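Local atomic coordinates of acyl-CoA dehydrogenase FadE3 (PDB entry 4IV6), a protein that belongs to the acyl-CoA dehydrogenase family of flavoproteins and holds dihydroflavine-adenine dinucleotide in a tetramer of identical chains. Residues 120-129 and 155-166. Residues are numbered along the deposited sequence; the frame is centred on the assembly and turned at random.
With FDA (dihydroflavine-adenine dinucleotide), chain D.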
ATOM      1  N   LEU B 120       8.802   8.829 -43.174  1.00 21.69           N
ATOM      2  CA  LEU B 120       9.496   9.696 -42.241  1.00 21.34           C
ATOM      3  C   LEU B 120       8.953   9.484 -40.839  1.00 20.31           C
ATOM      4  O   LEU B 120       7.758   9.559 -40.636  1.00 20.71           O
ATOM      5  CB  LEU B 120       9.308  11.144 -42.639  1.00 22.22           C
ATOM      6  CG  LEU B 120       9.821  12.195 -41.654  1.00 22.65           C
ATOM      7  CD1 LEU B 120      11.316  12.122 -41.510  1.00 23.38           C
ATOM      8  CD2 LEU B 120       9.407  13.565 -42.152  1.00 23.86           C
ATOM      9  N   ARG B 121       9.841   9.275 -39.880  1.00 19.28           N
ATOM     10  CA  ARG B 121       9.489   9.194 -38.479  1.00 18.56           C
ATOM     11  C   ARG B 121       9.998  10.394 -37.683  1.00 18.24           C
ATOM     12  O   ARG B 121      11.059  10.970 -37.993  1.00 17.72           O
ATOM     13  CB  ARG B 121      10.067   7.920 -37.908  1.00 18.97           C
ATOM     14  CG  ARG B 121       9.248   6.703 -38.317  1.00 19.41           C
ATOM     15  CD  ARG B 121       9.919   5.430 -37.901  1.00 19.53           C
ATOM     16  NE  ARG B 121       9.950   5.285 -36.468  1.00 19.27           N
ATOM     17  CZ  ARG B 121      10.646   4.347 -35.845  1.00 19.33           C
ATOM     18  NH1 ARG B 121      11.341   3.451 -36.548  1.00 20.30           N
ATOM     19  NH2 ARG B 121      10.620   4.285 -34.523  1.00 19.20           N
ATOM     20  N   ALA B 122       9.231  10.775 -36.662  1.00 17.63           N
ATOM     21  CA  ALA B 122       9.566  11.905 -35.819  1.00 17.03           C
ATOM     22  C   ALA B 122       9.583  11.501 -34.366  1.00 16.77           C
ATOM     23  O   ALA B 122       8.897  10.556 -33.940  1.00 16.08           O
ATOM     24  CB  ALA B 122       8.592  13.062 -36.042  1.00 17.07           C
ATOM     25  N   THR B 123      10.354  12.255 -33.583  1.00 16.18           N
ATOM     26  CA  THR B 123      10.369  12.066 -32.144  1.00 15.69           C
ATOM     27  C   THR B 123      10.471  13.414 -31.432  1.00 15.68           C
ATOM     28  O   THR B 123      10.744  14.441 -32.076  1.00 15.12           O
ATOM     29  CB  THR B 123      11.507  11.142 -31.734  1.00 15.34           C
ATOM     30  OG1 THR B 123      11.394  10.811 -30.339  1.00 15.39           O
ATOM     31  CG2 THR B 123      12.869  11.812 -31.996  1.00 15.86           C
ATOM     32  N   MET B 124      10.235  13.407 -30.119  1.00 16.35           N
ATOM     33  CA  MET B 124      10.292  14.627 -29.288  1.00 17.43           C
ATOM     34  C   MET B 124      11.595  14.700 -28.525  1.00 16.19           C
ATOM     35  O   MET B 124      11.906  13.772 -27.808  1.00 15.72           O
ATOM     36  CB  MET B 124       9.222  14.618 -28.195  1.00 19.69           C
ATOM     37  CG  MET B 124       7.784  14.643 -28.641  1.00 22.44           C
ATOM     38  SD  MET B 124       7.335  16.181 -29.465  1.00 27.07           S
ATOM     39  CE  MET B 124       7.833  17.382 -28.257  1.00 26.30           C
ATOM     40  N   ALA B 125      12.294  15.827 -28.599  1.00 15.56           N
ATOM     41  CA  ALA B 125      13.508  16.038 -27.829  1.00 14.70           C
ATOM     42  C   ALA B 125      13.393  17.198 -26.835  1.00 14.26           C
ATOM     43  O   ALA B 125      13.618  18.371 -27.179  1.00 14.10           O
ATOM     44  CB  ALA B 125      14.697  16.232 -28.750  1.00 14.55           C
ATOM     45  N   LEU B 126      13.077  16.855 -25.593  1.00 14.48           N
ATOM     46  CA  LEU B 126      12.947  17.826 -24.507  1.00 14.63           C
ATOM     47  C   LEU B 126      14.050  17.642 -23.468  1.00 13.70           C
ATOM     48  O   LEU B 126      14.708  18.592 -23.108  1.00 13.71           O
ATOM     49  CB  LEU B 126      11.614  17.686 -23.778  1.00 15.75           C
ATOM     50  CG  LEU B 126      10.281  17.715 -24.517  1.00 17.62           C
ATOM     51  CD1 LEU B 126       9.117  17.952 -23.573  1.00 18.37           C
ATOM     52  CD2 LEU B 126      10.265  18.757 -25.579  1.00 18.27           C
ATOM     53  N   THR B 127      14.219  16.403 -22.995  1.00 13.38           N
ATOM     54  CA  THR B 127      15.071  16.093 -21.864  1.00 13.13           C
ATOM     55  C   THR B 127      16.528  16.439 -22.109  1.00 13.00           C
ATOM     56  O   THR B 127      17.086  16.131 -23.156  1.00 12.82           O
ATOM     57  CB  THR B 127      14.894  14.618 -21.472  1.00 13.09           C
ATOM     58  OG1 THR B 127      13.517  14.404 -21.102  1.00 13.00           O
ATOM     59  CG2 THR B 127      15.801  14.224 -20.318  1.00 12.86           C
ATOM     60  N   GLU B 128      17.126  17.101 -21.122  1.00 13.05           N
ATOM     61  CA  GLU B 128      18.532  17.434 -21.142  1.00 13.36           C
ATOM     62  C   GLU B 128      19.283  16.602 -20.108  1.00 13.70           C
ATOM     63  O   GLU B 128      18.689  16.195 -19.119  1.00 13.59           O
ATOM     64  CB  GLU B 128      18.722  18.926 -20.823  1.00 13.70           C
ATOM     65  CG  GLU B 128      18.009  19.857 -21.795  1.00 13.88           C
ATOM     66  CD  GLU B 128      18.891  20.890 -22.486  1.00 13.75           C
ATOM     67  OE1 GLU B 128      19.956  21.263 -21.943  1.00 13.48           O
ATOM     68  OE2 GLU B 128      18.452  21.365 -23.554  1.00 13.35           O
ATOM     69  N   PRO B 129      20.595  16.390 -20.289  1.00 14.24           N
ATOM     70  CA  PRO B 129      21.355  15.660 -19.258  1.00 14.50           C
ATOM     71  C   PRO B 129      21.206  16.283 -17.867  1.00 14.47           C
ATOM     72  O   PRO B 129      21.136  15.553 -16.875  1.00 14.47           O
ATOM     73  CB  PRO B 129      22.819  15.749 -19.741  1.00 15.28           C
ATOM     74  CG  PRO B 129      22.749  16.134 -21.156  1.00 15.13           C
ATOM     75  CD  PRO B 129      21.428  16.758 -21.442  1.00 14.69           C
ATOM     76  N   LYS B 155      20.771  16.998 -25.648  1.00 13.08           N
ATOM     77  CA  LYS B 155      19.571  16.334 -25.112  1.00 12.88           C
ATOM     78  C   LYS B 155      19.969  14.901 -24.787  1.00 13.06           C
ATOM     79  O   LYS B 155      20.965  14.402 -25.288  1.00 13.46           O
ATOM     80  CB  LYS B 155      18.445  16.330 -26.137  1.00 12.48           C
ATOM     81  CG  LYS B 155      17.927  17.697 -26.582  1.00 12.07           C
ATOM     82  CD  LYS B 155      17.341  18.509 -25.440  1.00 11.84           C
ATOM     83  CE  LYS B 155      16.596  19.732 -25.934  1.00 11.86           C
ATOM     84  NZ  LYS B 155      16.161  20.576 -24.799  1.00 12.04           N
ATOM     85  N   THR B 156      19.210  14.234 -23.939  1.00 13.12           N
ATOM     86  CA  THR B 156      19.453  12.831 -23.720  1.00 13.53           C
ATOM     87  C   THR B 156      18.164  12.081 -23.435  1.00 13.89           C
ATOM     88  O   THR B 156      17.108  12.693 -23.231  1.00 13.47           O
ATOM     89  CB  THR B 156      20.476  12.596 -22.622  1.00 14.11           C
ATOM     90  OG1 THR B 156      20.983  11.261 -22.727  1.00 14.71           O
ATOM     91  CG2 THR B 156      19.872  12.829 -21.229  1.00 13.84           C
ATOM     92  N   TRP B 157      18.277  10.757 -23.460  1.00 14.70           N
ATOM     93  CA  TRP B 157      17.144   9.831 -23.391  1.00 15.29           C
ATOM     94  C   TRP B 157      16.151  10.044 -24.515  1.00 15.32           C
ATOM     95  O   TRP B 157      14.951   9.830 -24.329  1.00 16.03           O
ATOM     96  CB  TRP B 157      16.406   9.930 -22.028  1.00 15.54           C
ATOM     97  CG  TRP B 157      17.147   9.375 -20.890  1.00 16.17           C
ATOM     98  CD1 TRP B 157      17.547  10.046 -19.757  1.00 16.30           C
ATOM     99  CD2 TRP B 157      17.566   8.016 -20.718  1.00 17.31           C
ATOM    100  NE1 TRP B 157      18.208   9.192 -18.912  1.00 16.82           N
ATOM    101  CE2 TRP B 157      18.223   7.936 -19.473  1.00 17.85           C
ATOM    102  CE3 TRP B 157      17.462   6.861 -21.499  1.00 18.32           C
ATOM    103  CZ2 TRP B 157      18.793   6.750 -19.012  1.00 18.76           C
ATOM    104  CZ3 TRP B 157      18.013   5.674 -21.036  1.00 19.19           C
ATOM    105  CH2 TRP B 157      18.664   5.626 -19.803  1.00 19.57           C
ATOM    106  N   ILE B 158      16.618  10.419 -25.698  1.00 14.89           N
ATOM    107  CA  ILE B 158      15.683  10.692 -26.777  1.00 14.78           C
ATOM    108  C   ILE B 158      15.367   9.408 -27.535  1.00 15.91           C
ATOM    109  O   ILE B 158      16.222   8.846 -28.220  1.00 15.98           O
ATOM    110  CB  ILE B 158      16.184  11.812 -27.708  1.00 14.16           C
ATOM    111  CG1 ILE B 158      16.481  13.094 -26.894  1.00 13.27           C
ATOM    112  CG2 ILE B 158      15.163  12.073 -28.828  1.00 14.43           C
ATOM    113  CD1 ILE B 158      15.382  13.478 -25.898  1.00 13.21           C
ATOM    114  N   SER B 159      14.131   8.936 -27.378  1.00 13.97           N
ATOM    115  CA  SER B 159      13.716   7.681 -27.983  1.00 14.95           C
ATOM    116  C   SER B 159      13.595   7.792 -29.501  1.00 14.88           C
ATOM    117  O   SER B 159      13.177   8.813 -30.045  1.00 14.40           O
ATOM    118  CB  SER B 159      12.387   7.220 -27.393  1.00 15.54           C
ATOM    119  OG  SER B 159      12.545   6.960 -25.995  1.00 16.60           O
ATOM    120  N   ASN B 160      13.952   6.704 -30.168  1.00 15.79           N
ATOM    121  CA  ASN B 160      13.896   6.606 -31.613  1.00 16.35           C
ATOM    122  C   ASN B 160      14.683   7.703 -32.343  1.00 16.32           C
ATOM    123  O   ASN B 160      14.392   8.012 -33.498  1.00 16.51           O
ATOM    124  CB  ASN B 160      12.454   6.621 -32.088  1.00 16.54           C
ATOM    125  CG  ASN B 160      11.569   5.669 -31.327  1.00 16.96           C
ATOM    126  OD1 ASN B 160      11.593   4.468 -31.546  1.00 17.18           O
ATOM    127  ND2 ASN B 160      10.725   6.220 -30.487  1.00 16.83           N
ATOM    128  N   ALA B 161      15.696   8.275 -31.694  1.00 17.05           N
ATOM    129  CA  ALA B 161      16.468   9.362 -32.287  1.00 17.05           C
ATOM    130  C   ALA B 161      17.238   9.005 -33.546  1.00 17.63           C
ATOM    131  O   ALA B 161      17.470   9.882 -34.388  1.00 17.39           O
ATOM    132  CB  ALA B 161      17.417   9.957 -31.256  1.00 17.39           C
ATOM    133  N   ARG B 162      17.660   7.759 -33.677  1.00 19.08           N
ATOM    134  CA  ARG B 162      18.449   7.312 -34.830  1.00 21.88           C
ATOM    135  C   ARG B 162      17.528   7.050 -36.036  1.00 21.73           C
ATOM    136  O   ARG B 162      17.801   7.471 -37.156  1.00 20.84           O
ATOM    137  CB  ARG B 162      19.229   6.039 -34.463  1.00 25.60           C
ATOM    138  CG  ARG B 162      20.380   5.683 -35.390  1.00 31.04           C
ATOM    139  CD  ARG B 162      21.275   4.539 -34.882  1.00 34.40           C
ATOM    140  NE  ARG B 162      21.778   4.723 -33.498  1.00 35.09           N
ATOM    141  CZ  ARG B 162      22.750   5.559 -33.132  1.00 36.74           C
ATOM    142  NH1 ARG B 162      23.367   6.357 -34.013  1.00 38.34           N
ATOM    143  NH2 ARG B 162      23.121   5.614 -31.863  1.00 36.82           N
ATOM    144  N   ARG B 163      16.418   6.378 -35.782  1.00 21.76           N
ATOM    145  CA  ARG B 163      15.470   6.005 -36.837  1.00 22.27           C
ATOM    146  C   ARG B 163      14.573   7.187 -37.254  1.00 20.77           C
ATOM    147  O   ARG B 163      13.959   7.128 -38.304  1.00 20.70           O
ATOM    148  CB  ARG B 163      14.561   4.856 -36.375  1.00 23.97           C
ATOM    149  CG  ARG B 163      15.196   3.516 -35.945  1.00 26.71           C
ATOM    150  CD  ARG B 163      16.427   3.186 -36.713  1.00 27.99           C
ATOM    151  NE  ARG B 163      17.007   1.841 -36.588  1.00 30.41           N
ATOM    152  CZ  ARG B 163      17.626   1.275 -35.537  1.00 31.22           C
ATOM    153  NH1 ARG B 163      17.647   1.797 -34.291  1.00 29.61           N
ATOM    154  NH2 ARG B 163      18.189   0.085 -35.748  1.00 31.97           N
ATOM    155  N   SER B 164      14.474   8.237 -36.422  1.00 18.93           N
ATOM    156  CA  SER B 164      13.640   9.394 -36.718  1.00 18.90           C
ATOM    157  C   SER B 164      14.439  10.496 -37.408  1.00 19.92           C
ATOM    158  O   SER B 164      15.414  11.010 -36.847  1.00 20.60           O
ATOM    159  CB  SER B 164      13.021   9.978 -35.449  1.00 18.29           C
ATOM    160  OG  SER B 164      12.178   9.040 -34.823  1.00 18.90           O
ATOM    161  N   ASP B 165      14.025  10.890 -38.602  1.00 19.89           N
ATOM    162  CA  ASP B 165      14.741  11.961 -39.270  1.00 21.02           C
ATOM    163  C   ASP B 165      14.106  13.352 -39.147  1.00 19.48           C
ATOM    164  O   ASP B 165      14.587  14.296 -39.771  1.00 18.57           O
ATOM    165  CB  ASP B 165      15.009  11.567 -40.710  1.00 23.40           C
ATOM    166  CG  ASP B 165      16.130  10.526 -40.808  1.00 24.84           C
ATOM    167  OD1 ASP B 165      16.824  10.247 -39.788  1.00 25.69           O
ATOM    168  OD2 ASP B 165      16.326   9.990 -41.896  1.00 29.15           O
ATOM    169  N   LEU B 166      13.059  13.476 -38.331  1.00 18.21           N
ATOM    170  CA  LEU B 166      12.589  14.795 -37.875  1.00 17.84           C
ATOM    171  C   LEU B 166      12.492  14.776 -36.368  1.00 17.57           C
ATOM    172  O   LEU B 166      11.912  13.867 -35.792  1.00 17.51           O
ATOM    173  CB  LEU B 166      11.235  15.143 -38.462  1.00 18.52           C
ATOM    174  CG  LEU B 166      10.633  16.503 -38.083  1.00 18.92           C
ATOM    175  CD1 LEU B 166      11.448  17.635 -38.681  1.00 19.25           C
ATOM    176  CD2 LEU B 166       9.204  16.559 -38.552  1.00 19.94           C
TER
HETATM  177  PA  FDA D 401      14.949  14.555 -12.549  1.00 14.23           P
HETATM  178  O1A FDA D 401      14.138  15.723 -13.050  1.00 15.33           O
HETATM  179  O2A FDA D 401      16.432  14.690 -12.340  1.00 14.80           O
HETATM  180  O5B FDA D 401      14.271  14.040 -11.192  1.00 14.37           O
HETATM  181  C5B FDA D 401      14.891  13.065 -10.323  1.00 13.47           C
HETATM  182  C4B FDA D 401      13.926  12.741  -9.169  1.00 13.23           C
HETATM  183  O4B FDA D 401      13.502  13.939  -8.489  1.00 12.66           O
HETATM  184  C3B FDA D 401      12.644  12.101  -9.656  1.00 12.76           C
HETATM  185  O3B FDA D 401      12.111  11.258  -8.611  1.00 12.39           O
HETATM  186  C2B FDA D 401      11.762  13.306  -9.904  1.00 12.90           C
HETATM  187  O2B FDA D 401      10.364  13.029  -9.898  1.00 12.76           O
HETATM  188  C1B FDA D 401      12.114  14.145  -8.699  1.00 12.61           C
HETATM  189  N9A FDA D 401      11.823  15.593  -8.878  1.00 13.42           N
HETATM  190  C8A FDA D 401      12.503  16.439  -9.683  1.00 12.79           C
HETATM  191  N7A FDA D 401      12.007  17.688  -9.572  1.00 13.20           N
HETATM  192  C5A FDA D 401      10.985  17.626  -8.685  1.00 13.13           C
HETATM  193  C6A FDA D 401      10.031  18.562  -8.113  1.00 13.43           C
HETATM  194  N6A FDA D 401      10.073  19.845  -8.479  1.00 14.22           N
HETATM  195  N1A FDA D 401       9.108  18.133  -7.224  1.00 13.64           N
HETATM  196  C2A FDA D 401       9.086  16.849  -6.830  1.00 13.53           C
HETATM  197  N3A FDA D 401       9.932  15.915  -7.318  1.00 12.71           N
HETATM  198  C4A FDA D 401      10.885  16.252  -8.210  1.00 12.82           C
HETATM  199  N1  FDA D 401      12.650  12.478 -22.920  1.00 15.09           N
HETATM  200  C2  FDA D 401      12.458  13.064 -24.098  1.00 14.85           C
HETATM  201  O2  FDA D 401      12.543  14.305 -24.176  1.00 14.29           O
HETATM  202  N3  FDA D 401      12.174  12.360 -25.208  1.00 15.31           N
HETATM  203  C4  FDA D 401      12.076  11.031 -25.244  1.00 15.19           C
HETATM  204  O4  FDA D 401      11.838  10.419 -26.320  1.00 14.92           O
HETATM  205  C4X FDA D 401      12.248  10.306 -23.969  1.00 14.68           C
HETATM  206  N5  FDA D 401      12.203   8.961 -23.873  1.00 14.90           N
HETATM  207  C5X FDA D 401      12.782   8.347 -22.811  1.00 13.83           C
HETATM  208  C6  FDA D 401      13.136   6.994 -22.855  1.00 13.99           C
HETATM  209  C7  FDA D 401      13.697   6.349 -21.753  1.00 14.41           C
HETATM  210  C7M FDA D 401      14.105   4.900 -21.828  1.00 14.88           C
HETATM  211  C8  FDA D 401      13.895   7.066 -20.556  1.00 14.87           C
HETATM  212  C8M FDA D 401      14.488   6.457 -19.305  1.00 15.57           C
HETATM  213  C9  FDA D 401      13.553   8.408 -20.514  1.00 14.53           C
HETATM  214  C9A FDA D 401      13.015   9.064 -21.633  1.00 14.02           C
HETATM  215  N10 FDA D 401      12.715  10.440 -21.557  1.00 14.95           N
HETATM  216  C10 FDA D 401      12.577  11.127 -22.783  1.00 14.81           C
HETATM  217  C1' FDA D 401      13.323  11.193 -20.453  1.00 15.16           C
HETATM  218  C2' FDA D 401      12.287  11.300 -19.355  1.00 17.03           C
HETATM  219  O2' FDA D 401      11.191  12.123 -19.757  1.00 16.09           O
HETATM  220  C3' FDA D 401      12.968  11.858 -18.105  1.00 18.50           C
HETATM  221  O3' FDA D 401      13.732  10.808 -17.521  1.00 21.52           O
HETATM  222  C4' FDA D 401      11.998  12.387 -17.076  1.00 19.76           C
HETATM  223  O4' FDA D 401      11.619  13.693 -17.539  1.00 21.66           O
HETATM  224  C5' FDA D 401      12.658  12.557 -15.696  1.00 19.48           C
HETATM  225  O5' FDA D 401      13.856  13.283 -15.861  1.00 18.68           O
HETATM  226  P   FDA D 401      15.165  13.116 -14.985  1.00 18.24           P
HETATM  227  O1P FDA D 401      16.031  14.274 -15.440  1.00 17.93           O
HETATM  228  O2P FDA D 401      15.681  11.725 -15.126  1.00 21.26           O
HETATM  229  O3P FDA D 401      14.601  13.305 -13.486  1.00 16.43           O
HETATM  230  O   HOH W   1       9.798   7.416 -34.328  1.00 17.40           O
HETATM  231  O   HOH W   2      12.767   8.868 -40.273  1.00 20.60           O
HETATM  232  O   HOH W   3      13.215   3.256 -33.077  1.00 31.36           O
HETATM  233  O   HOH W   4       9.533   8.747 -29.923  1.00 14.35           O
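Segments 120-129 and 155-166 form a buried strand-and-loop contact in the beta domain between the helical parts of this acyl-CoA dehydrogenase, and the flavin of dihydroflavine-adenine dinucleotide (FDA) lies against both. At one end Ala122 and Leu166 pair as parallel strands. Leu166 N donates to Arg121 O, and Thr123 N donates to Leu166 O. The CB atoms of Ala122 and Leu166 touch at 4.1 Å, with helix 105-116 packed on both residues. Beside this pairing, CB of Arg163 lies over one face of the Arg121 guanidinium, 3.5 Å from Arg121 NH1. Water 1 links Arg121 NE to Ser164 OG.

In the middle, Thr123 OG1 donates to Ser159 O at 2.7 Å. The hydroxyl points there because it stands anti to the backbone N (chi1 -172°). Water 4 donates to the same OG1 and accepts from Asn160 ND2.

At the other end Thr156 N donates to Thr127 O. The Lys155 chain bends at chi2 (-61°) and runs past Thr127 O. Its NZ makes a salt bridge with Glu128 OE2, 2.7 Å away, on the anti lone pair. Lys155 NZ also donates to Leu126 O at 3.0 Å and to Met170 O on strand 166-172. Thr140 is a further partner of Glu128 OE2.

Both segments hydrogen-bond to the flavin. FDA N3 donates to Met124 O. Leu126 N donates to FDA O2, and so does Thr127 N. FDA N1 donates to Thr127 OG1 at 2.8 Å. Ser159 N donates to FDA O4, and Ser159 OG accepts from FDA N5. Ile158 CD1 lies 3.4 Å from FDA O2 and also packs on Ala125 CB. Two N-H groups thus converge on FDA O2, which would probably draw electron density toward that end of the ring.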